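Local coordinates for methoxy mycolic acid synthase 2 (Mycobacterium tuberculosis, PDB 1TPY), which catalyses the conversion of a double bond of mycolic acids to a cis cyclopropane ring, using S-adenosyl-L-methionine as the source of the methylene group, at residues D237-A242 with K264-C269; E245-A250 with V258-M263. One frame throughout, in Å; residues are numbered along the deposited sequence.

Contact 1: residues D237-A242 with K264-C269. With 16A (cetyl-trimethyl-ammonium), chain D.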
loop_
_atom_site.group_PDB
_atom_site.type_symbol
_atom_site.label_atom_id
_atom_site.label_comp_id
_atom_site.label_asym_id
_atom_site.label_seq_id
_atom_site.Cartn_x
_atom_site.Cartn_y
_atom_site.Cartn_z
ATOM N N ASP A 237 -3.083 -7.454 -13.729
ATOM C CA ASP A 237 -2.844 -8.176 -14.977
ATOM C C ASP A 237 -1.416 -7.892 -15.441
ATOM O O ASP A 237 -0.689 -8.798 -15.857
ATOM C CB ASP A 237 -3.812 -7.728 -16.089
ATOM C CG ASP A 237 -5.261 -8.111 -15.812
ATOM O OD1 ASP A 237 -5.497 -9.142 -15.154
ATOM O OD2 ASP A 237 -6.164 -7.382 -16.276
ATOM N N LEU A 238 -1.025 -6.623 -15.372
ATOM C CA LEU A 238 0.308 -6.218 -15.795
ATOM C C LEU A 238 1.397 -6.879 -14.948
ATOM O O LEU A 238 2.412 -7.333 -15.484
ATOM C CB LEU A 238 0.419 -4.690 -15.757
ATOM C CG LEU A 238 -0.414 -4.005 -16.848
ATOM C CD1 LEU A 238 -0.576 -2.542 -16.538
ATOM C CD2 LEU A 238 0.255 -4.190 -18.207
ATOM N N TRP A 239 1.184 -6.951 -13.635
ATOM C CA TRP A 239 2.159 -7.589 -12.757
ATOM C C TRP A 239 2.222 -9.072 -13.093
ATOM O O TRP A 239 3.297 -9.643 -13.216
ATOM C CB TRP A 239 1.773 -7.435 -11.282
ATOM C CG TRP A 239 1.989 -6.080 -10.707
ATOM C CD1 TRP A 239 2.809 -5.090 -11.193
ATOM C CD2 TRP A 239 1.421 -5.572 -9.499
ATOM N NE1 TRP A 239 2.779 -4.000 -10.356
ATOM C CE2 TRP A 239 1.935 -4.269 -9.309
ATOM C CE3 TRP A 239 0.525 -6.092 -8.553
ATOM C CZ2 TRP A 239 1.581 -3.478 -8.213
ATOM C CZ3 TRP A 239 0.172 -5.310 -7.466
ATOM C CH2 TRP A 239 0.700 -4.013 -7.303
ATOM N N ALA A 240 1.056 -9.691 -13.236
ATOM C CA ALA A 240 0.986 -11.108 -13.556
ATOM C C ALA A 240 1.727 -11.404 -14.860
ATOM O O ALA A 240 2.541 -12.322 -14.929
ATOM C CB ALA A 240 -0.470 -11.537 -13.677
ATOM N N GLU A 241 1.428 -10.619 -15.889
ATOM C CA GLU A 241 2.041 -10.782 -17.201
ATOM C C GLU A 241 3.558 -10.631 -17.159
ATOM O O GLU A 241 4.284 -11.408 -17.782
ATOM C CB GLU A 241 1.440 -9.766 -18.172
ATOM C CG GLU A 241 2.097 -9.716 -19.539
ATOM C CD GLU A 241 1.340 -8.810 -20.503
ATOM O OE1 GLU A 241 1.098 -7.632 -20.158
ATOM O OE2 GLU A 241 0.986 -9.277 -21.606
ATOM N N ALA A 242 4.040 -9.632 -16.427
ATOM C CA ALA A 242 5.478 -9.417 -16.333
ATOM C C ALA A 242 6.135 -10.626 -15.684
ATOM O O ALA A 242 7.141 -11.138 -16.184
ATOM C CB ALA A 242 5.774 -8.162 -15.531
ATOM N N LYS A 264 -0.599 -17.452 -9.145
ATOM C CA LYS A 264 -1.915 -17.813 -8.629
ATOM C C LYS A 264 -2.481 -16.630 -7.848
ATOM O O LYS A 264 -3.666 -16.302 -7.959
ATOM C CB LYS A 264 -1.803 -19.035 -7.708
ATOM C CG LYS A 264 -3.118 -19.462 -7.053
ATOM C CD LYS A 264 -2.916 -20.694 -6.178
ATOM C CE LYS A 264 -4.179 -21.043 -5.394
ATOM N NZ LYS A 264 -3.997 -22.295 -4.588
ATOM N N TYR A 265 -1.624 -15.984 -7.061
ATOM C CA TYR A 265 -2.050 -14.841 -6.265
ATOM C C TYR A 265 -2.363 -13.629 -7.139
ATOM O O TYR A 265 -3.413 -13.011 -6.989
ATOM C CB TYR A 265 -0.981 -14.516 -5.206
ATOM C CG TYR A 265 -0.598 -13.055 -5.021
ATOM C CD1 TYR A 265 -1.558 -12.067 -4.794
ATOM C CD2 TYR A 265 0.748 -12.674 -5.022
ATOM C CE1 TYR A 265 -1.191 -10.739 -4.571
ATOM C CE2 TYR A 265 1.128 -11.348 -4.797
ATOM C CZ TYR A 265 0.153 -10.388 -4.574
ATOM O OH TYR A 265 0.534 -9.084 -4.366
ATOM N N LEU A 266 -1.474 -13.303 -8.069
ATOM C CA LEU A 266 -1.701 -12.142 -8.921
ATOM C C LEU A 266 -2.951 -12.266 -9.792
ATOM O O LEU A 266 -3.774 -11.355 -9.825
ATOM C CB LEU A 266 -0.471 -11.878 -9.799
ATOM C CG LEU A 266 0.839 -11.549 -9.069
ATOM C CD1 LEU A 266 1.942 -11.381 -10.101
ATOM C CD2 LEU A 266 0.697 -10.276 -8.231
ATOM N N THR A 267 -3.096 -13.385 -10.497
ATOM C CA THR A 267 -4.255 -13.581 -11.363
ATOM C C THR A 267 -5.534 -13.735 -10.548
ATOM O O THR A 267 -6.591 -13.268 -10.961
ATOM C CB THR A 267 -4.085 -14.818 -12.278
ATOM O OG1 THR A 267 -3.791 -15.971 -11.481
ATOM C CG2 THR A 267 -2.952 -14.597 -13.265
ATOM N N GLY A 268 -5.437 -14.383 -9.391
ATOM C CA GLY A 268 -6.611 -14.554 -8.559
ATOM C C GLY A 268 -7.178 -13.217 -8.106
ATOM O O GLY A 268 -8.385 -12.972 -8.215
ATOM N N CYS A 269 -6.307 -12.342 -7.605
ATOM C CA CYS A 269 -6.735 -11.030 -7.139
ATOM C C CYS A 269 -7.305 -10.192 -8.274
ATOM O O CYS A 269 -8.246 -9.423 -8.071
ATOM C CB CYS A 269 -5.572 -10.294 -6.475
ATOM S SG CYS A 269 -5.027 -11.063 -4.936
HETATM C C1 16A D . -2.475 -6.896 -4.993
HETATM C C2 16A D . -2.993 -7.473 -3.677
HETATM C C3 16A D . -4.513 -7.691 -3.749
HETATM C C4 16A D . -5.151 -8.285 -2.501
HETATM C C5 16A D . -6.663 -8.443 -2.731
HETATM C C6 16A D . -7.456 -9.032 -1.554
HETATM C C7 16A D . -7.158 -10.486 -1.110
HETATM C C8 16A D . -7.585 -10.911 0.317
HETATM C C9 16A D . -7.152 -9.997 1.488
HETATM C C10 16A D . -5.632 -9.866 1.739
HETATM C C11 16A D . -5.180 -8.635 2.563
HETATM C C12 16A D . -3.692 -8.273 2.441
HETATM C C13 16A D . -3.462 -7.093 1.490
HETATM C C14 16A D . -1.973 -6.808 1.303
HETATM C C15 16A D . -1.845 -5.807 0.142
HETATM C C16 16A D . -0.346 -5.622 -0.166
HETATM N N1 16A D . 0.269 -4.759 -1.265
HETATM C C17 16A D . 1.572 -4.654 -1.571
HETATM C C18 16A D . -0.378 -5.053 -2.601
HETATM C C19 16A D . -0.080 -3.314 -0.987
#
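Residues Ala240 and Leu266 bring two nearly antiparallel helix segments together, 237-242 and 264-269, whose axes approach to 8.6 Å with 153° between their directions. The close approach is consistent with the small side chain of Ala240. Its CB meets Leu266 CB at 3.9 Å and also touches the methyl CG2 of Thr267. The two branches of Leu266 divide the work. CD1 lies against the backbone of the other helix, 3.6 Å from Ala240 CA, and CD2 turns toward the indole of Trp239. Thr267 keeps its methyl on the contact, while OG1 is hydrogen-bonded to Met263 O one turn back.

Trp239 has CG beside its backbone N (chi1 -74°), which sends the indole past Leu266 at about a right angle and into the detergent-binding pocket, probably the site of the substrate's acyl chain. There the ring meets cetyl-trimethyl-ammonium at its edge, with Trp239 CZ3 4.0 Å from C1 of the detergent. Tyr265 also offers a ring edge, its CE1 lying 3.8 Å from C2. Cys269, probably an active-site residue, places SG 3.6 Å from C3. Together these three residues line the end of the detergent tail.

Tyr33, which binds S-adenosyl-L-methionine, is hydrogen-bonded through OH to Tyr265 OH and meets Trp239 edge-to-face. Helix 186-199 packs on Tyr265 and Cys269, and helix 45-57 packs on Trp239.

Contact 2: residues E245-A250 with V258-M263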
loop_
_atom_site.group_PDB
_atom_site.type_symbol
_atom_site.label_atom_id
_atom_site.label_comp_id
_atom_site.label_asym_id
_atom_site.label_seq_id
_atom_site.Cartn_x
_atom_site.Cartn_y
_atom_site.Cartn_z
ATOM N N GLU A 245 6.231 -13.396 -18.002
ATOM C CA GLU A 245 7.257 -13.179 -19.007
ATOM C C GLU A 245 8.638 -13.521 -18.442
ATOM O O GLU A 245 9.570 -13.800 -19.198
ATOM C CB GLU A 245 7.225 -11.734 -19.498
ATOM C CG GLU A 245 6.052 -11.417 -20.415
ATOM C CD GLU A 245 5.959 -12.377 -21.591
ATOM O OE1 GLU A 245 5.373 -13.472 -21.435
ATOM O OE2 GLU A 245 6.485 -12.041 -22.672
ATOM N N HIS A 246 8.756 -13.512 -17.114
ATOM C CA HIS A 246 10.011 -13.827 -16.437
ATOM C C HIS A 246 9.965 -15.172 -15.719
ATOM O O HIS A 246 10.685 -15.382 -14.737
ATOM C CB HIS A 246 10.361 -12.736 -15.418
ATOM C CG HIS A 246 10.694 -11.416 -16.037
ATOM N ND1 HIS A 246 9.743 -10.605 -16.615
ATOM C CD2 HIS A 246 11.883 -10.791 -16.216
ATOM C CE1 HIS A 246 10.330 -9.537 -17.126
ATOM N NE2 HIS A 246 11.628 -9.625 -16.898
ATOM N N LYS A 247 9.127 -16.081 -16.209
ATOM C CA LYS A 247 8.983 -17.393 -15.590
ATOM C C LYS A 247 10.307 -18.073 -15.273
ATOM O O LYS A 247 10.541 -18.470 -14.134
ATOM C CB LYS A 247 8.131 -18.317 -16.469
ATOM C CG LYS A 247 7.990 -19.733 -15.913
ATOM C CD LYS A 247 6.821 -20.469 -16.563
ATOM C CE LYS A 247 6.876 -21.964 -16.303
ATOM N NZ LYS A 247 7.025 -22.279 -14.852
ATOM N N SER A 248 11.177 -18.203 -16.270
ATOM C CA SER A 248 12.465 -18.857 -16.047
ATOM C C SER A 248 13.319 -18.111 -15.022
ATOM O O SER A 248 13.929 -18.735 -14.155
ATOM C CB SER A 248 13.224 -19.017 -17.374
ATOM O OG SER A 248 13.293 -17.793 -18.082
ATOM N N GLU A 249 13.355 -16.782 -15.109
ATOM C CA GLU A 249 14.128 -15.979 -14.157
ATOM C C GLU A 249 13.572 -16.194 -12.748
ATOM O O GLU A 249 14.329 -16.341 -11.778
ATOM C CB GLU A 249 14.057 -14.484 -14.505
ATOM C CG GLU A 249 14.710 -14.085 -15.828
ATOM C CD GLU A 249 13.935 -14.576 -17.043
ATOM O OE1 GLU A 249 14.420 -14.388 -18.178
ATOM O OE2 GLU A 249 12.838 -15.148 -16.867
ATOM N N ALA A 250 12.244 -16.219 -12.643
ATOM C CA ALA A 250 11.574 -16.419 -11.361
ATOM C C ALA A 250 11.976 -17.759 -10.750
ATOM O O ALA A 250 12.311 -17.841 -9.568
ATOM C CB ALA A 250 10.064 -16.368 -11.551
ATOM N N VAL A 258 7.322 -21.113 -6.003
ATOM C CA VAL A 258 7.109 -19.707 -5.689
ATOM C C VAL A 258 6.532 -18.990 -6.904
ATOM O O VAL A 258 5.639 -18.156 -6.778
ATOM C CB VAL A 258 8.422 -19.023 -5.258
ATOM C CG1 VAL A 258 8.234 -17.511 -5.206
ATOM C CG2 VAL A 258 8.841 -19.547 -3.889
ATOM N N TYR A 259 7.048 -19.326 -8.081
ATOM C CA TYR A 259 6.561 -18.725 -9.312
ATOM C C TYR A 259 5.058 -18.945 -9.419
ATOM O O TYR A 259 4.294 -17.992 -9.568
ATOM C CB TYR A 259 7.244 -19.350 -10.529
ATOM C CG TYR A 259 6.579 -18.967 -11.831
ATOM C CD1 TYR A 259 6.753 -17.697 -12.379
ATOM C CD2 TYR A 259 5.721 -19.856 -12.483
ATOM C CE1 TYR A 259 6.089 -17.318 -13.540
ATOM C CE2 TYR A 259 5.052 -19.486 -13.641
ATOM C CZ TYR A 259 5.240 -18.216 -14.164
ATOM O OH TYR A 259 4.586 -17.851 -15.317
ATOM N N GLU A 260 4.640 -20.208 -9.338
ATOM C CA GLU A 260 3.229 -20.556 -9.437
ATOM C C GLU A 260 2.406 -19.938 -8.306
ATOM O O GLU A 260 1.262 -19.533 -8.517
ATOM C CB GLU A 260 3.045 -22.082 -9.444
ATOM C CG GLU A 260 3.647 -22.783 -10.664
ATOM C CD GLU A 260 2.999 -22.379 -11.993
ATOM O OE1 GLU A 260 3.535 -22.765 -13.056
ATOM O OE2 GLU A 260 1.959 -21.685 -11.986
ATOM N N ARG A 261 2.983 -19.866 -7.110
ATOM C CA ARG A 261 2.277 -19.276 -5.980
ATOM C C ARG A 261 1.912 -17.817 -6.283
ATOM O O ARG A 261 0.768 -17.407 -6.091
ATOM C CB ARG A 261 3.139 -19.358 -4.716
ATOM C CG ARG A 261 2.515 -18.716 -3.488
ATOM C CD ARG A 261 2.860 -19.512 -2.239
ATOM N NE ARG A 261 4.294 -19.550 -1.985
ATOM C CZ ARG A 261 4.964 -20.643 -1.628
ATOM N NH1 ARG A 261 4.333 -21.799 -1.486
ATOM N NH2 ARG A 261 6.269 -20.577 -1.408
ATOM N N TYR A 262 2.880 -17.040 -6.764
ATOM C CA TYR A 262 2.629 -15.645 -7.084
ATOM C C TYR A 262 1.728 -15.448 -8.301
ATOM O O TYR A 262 0.914 -14.523 -8.321
ATOM C CB TYR A 262 3.951 -14.884 -7.244
ATOM C CG TYR A 262 4.467 -14.359 -5.917
ATOM C CD1 TYR A 262 4.913 -15.234 -4.926
ATOM C CD2 TYR A 262 4.431 -12.995 -5.622
ATOM C CE1 TYR A 262 5.305 -14.766 -3.664
ATOM C CE2 TYR A 262 4.818 -12.513 -4.369
ATOM C CZ TYR A 262 5.256 -13.406 -3.394
ATOM O OH TYR A 262 5.652 -12.939 -2.157
ATOM N N MET A 263 1.851 -16.313 -9.308
ATOM C CA MET A 263 0.988 -16.201 -10.481
ATOM C C MET A 263 -0.443 -16.485 -10.042
ATOM O O MET A 263 -1.386 -15.844 -10.499
ATOM C CB MET A 263 1.397 -17.197 -11.570
ATOM C CG MET A 263 2.706 -16.858 -12.278
ATOM S SD MET A 263 2.717 -15.175 -12.943
ATOM C CE MET A 263 1.441 -15.317 -14.211
#
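Lys247 and Tyr259 both start with CG opposite the backbone N, and these torsions carry the two side chains into the gap between their helices. Two consecutive helices, the short 247-253 and the long 256-275, are joined by a tight turn and pack on each other. The side chains cross at about a right angle, and the aliphatic part of Lys247 lies over one face of the tyrosine ring. This is a CH-pi contact. Lys247 CG sits 3.8 Å from the centroid of the Tyr259 ring, 18° off the ring normal. The lysine backbone takes part as well, with Lys247 CA 3.5 Å from Tyr259 CE1.

The opposite face of the ring is covered by Met263 CG, one turn further along the same helix. The phenol ring is thus held between a lysine chain and a methionine chain. Ala250 adds its methyl, CB lying 3.7 Å from Tyr259 CD1.

Lys247 runs nearly straight to CE and then bends at chi4, 52°. The bend keeps the ammonium close to the ring, with Lys247 NZ 3.6 Å from Tyr259 CD2. Glu256 forms a long, weak ion pair with this ammonium.

His246 marks the break between helices 229-245 and 247-253 and stands at the N-cap position of the second. Its ND1 is hydrogen-bonded to Ala242 O. Leu25 and Phe22 pack on Ala250, and Gln244 packs on Tyr259.

At the outer end, Glu260 brings OE1 to 4.0 Å from Lys247 NZ, a long salt bridge.

Both contacts use helix 256-275, with contact 2 on its earlier turns and contact 1 further along. Their partners, helices 229-245 and 247-253, follow each other in the chain. Contact 1 is largely buried and apolar, and it borders the detergent-binding pocket. Contact 2 is only partly buried, lies farther from the centre of the chain, and adds long ion pairs to its packing. The aromatic residues differ in their use too: in contact 1 they serve a ligand pocket, in contact 2 the packing of helices at a more exposed place. The centres are about 10 Å apart, and the contacts meet where Met263 CE packs 3.3 Å from Ala240 O.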